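Pilotin OutS (Dickeya dadantii, PDB 3UTK) is the pilot lipoprotein of the type II secretion system, interacting with the secretin OutD and required for moving pectate lyases and cellulases across the outer membrane. Local coordinates at residues D107-P110 with K111-C115. Sequence-based numbering, arbitrary orientation.
Sequences DGTP and KATQC
Lys111 CB meets Pro110 C, of the N-cap residue before helix 111-121, at 3.7 Å, while the rest of the lysine side chain leads off the turn and touches Tyr56 and Gln60 of helix 40-60. Two residues on, Thr113 lies alongside the Pro110 ring with both side chains pointing the same way, OG1 resting 3.9 Å from Pro110 CB. Its methyl CG2, anti to the backbone N (chi1 -59° for OG1), meets Thr109 CG2 at 3.9 Å. Gln114 N donates to Pro110 O at 3.0 Å, an almost straight bond (N-H...O 175°) that closes the first helical turn. The Gln114 side chain, bent at chi2 (69°), crosses that of Thr109 at about a right angle and brings OE1 to 3.8 Å from Thr109 CG2. A water then donates to Gln114 OE1 and Asp107 OD2, 2.8 Å from each. The other carboxylate oxygen, Asp107 OD1, accepts from Thr109 N at 3.0 Å, an Asx turn, and from Thr109 OG1, which arrives from above the carboxylate plane. Cys115 follows, disulfide-bonded to Cys61. Doubly gripped at OD1 and hydrated at OD2, the carboxylate is probably held in one orientation; the water adds a side-chain link between loop and helix.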
loop_
_atom_site.group_PDB
_atom_site.type_symbol
_atom_site.label_atom_id
_atom_site.label_comp_id
_atom_site.label_asym_id
_atom_site.label_seq_id
_atom_site.Cartn_x
_atom_site.Cartn_y
_atom_site.Cartn_z
ATOM N N ASP A 107 3.846 -2.527 15.614
ATOM C CA ASP A 107 3.641 -1.159 16.099
ATOM C C ASP A 107 2.715 -1.026 17.322
ATOM O O ASP A 107 2.509 0.069 17.850
ATOM C CB ASP A 107 3.269 -0.190 14.943
ATOM C CG ASP A 107 1.808 -0.293 14.493
ATOM O OD1 ASP A 107 0.954 -0.801 15.243
ATOM O OD2 ASP A 107 1.506 0.178 13.363
ATOM N N GLY A 108 2.182 -2.150 17.785
ATOM C CA GLY A 108 1.372 -2.150 18.989
ATOM C C GLY A 108 -0.126 -1.968 18.801
ATOM O O GLY A 108 -0.867 -2.010 19.775
ATOM N N THR A 109 -0.580 -1.779 17.567
ATOM C CA THR A 109 -2.022 -1.666 17.294
ATOM C C THR A 109 -2.598 -3.075 17.173
ATOM O O THR A 109 -2.107 -3.866 16.393
ATOM C CB THR A 109 -2.286 -0.920 15.967
ATOM O OG1 THR A 109 -1.563 0.316 15.961
ATOM C CG2 THR A 109 -3.778 -0.644 15.786
ATOM N N PRO A 110 -3.632 -3.401 17.966
ATOM C CA PRO A 110 -4.164 -4.765 17.875
ATOM C C PRO A 110 -4.657 -5.058 16.467
ATOM O O PRO A 110 -5.152 -4.164 15.789
ATOM C CB PRO A 110 -5.339 -4.758 18.860
ATOM C CG PRO A 110 -4.988 -3.656 19.851
ATOM C CD PRO A 110 -4.227 -2.624 19.066
ATOM N N LYS A 111 -4.540 -6.304 16.045
ATOM C CA LYS A 111 -4.927 -6.675 14.692
ATOM C C LYS A 111 -6.361 -6.263 14.353
ATOM O O LYS A 111 -6.616 -5.685 13.299
ATOM C CB LYS A 111 -4.732 -8.175 14.488
ATOM C CG LYS A 111 -5.066 -8.660 13.097
ATOM C CD LYS A 111 -4.489 -10.052 12.844
ATOM C CE LYS A 111 -5.136 -11.109 13.723
ATOM N NZ LYS A 111 -4.482 -12.444 13.544
ATOM N N ALA A 112 -7.301 -6.575 15.236
ATOM C CA ALA A 112 -8.705 -6.275 14.967
ATOM C C ALA A 112 -8.928 -4.793 14.730
ATOM O O ALA A 112 -9.722 -4.409 13.870
ATOM C CB ALA A 112 -9.594 -6.772 16.108
ATOM N N THR A 113 -8.244 -3.966 15.515
ATOM C CA THR A 113 -8.320 -2.513 15.389
ATOM C C THR A 113 -7.753 -2.031 14.050
ATOM O O THR A 113 -8.394 -1.267 13.324
ATOM C CB THR A 113 -7.561 -1.852 16.554
ATOM O OG1 THR A 113 -8.149 -2.277 17.791
ATOM C CG2 THR A 113 -7.627 -0.329 16.470
ATOM N N GLN A 114 -6.544 -2.469 13.732
ATOM C CA GLN A 114 -5.919 -2.108 12.469
ATOM C C GLN A 114 -6.746 -2.566 11.264
ATOM O O GLN A 114 -6.939 -1.805 10.308
ATOM C CB GLN A 114 -4.492 -2.669 12.397
ATOM C CG GLN A 114 -3.710 -2.110 11.222
ATOM C CD GLN A 114 -3.409 -0.649 11.413
ATOM O OE1 GLN A 114 -2.518 -0.300 12.177
ATOM N NE2 GLN A 114 -4.155 0.218 10.728
ATOM N N CYS A 115 -7.237 -3.801 11.299
ATOM C CA CYS A 115 -8.039 -4.318 10.188
ATOM C C CYS A 115 -9.315 -3.516 10.000
ATOM O O CYS A 115 -9.698 -3.200 8.870
ATOM C CB CYS A 115 -8.403 -5.792 10.391
ATOM S SG CYS A 115 -6.990 -6.931 10.365
HETATM O O HOH W 1 -0.749 1.766 12.950
#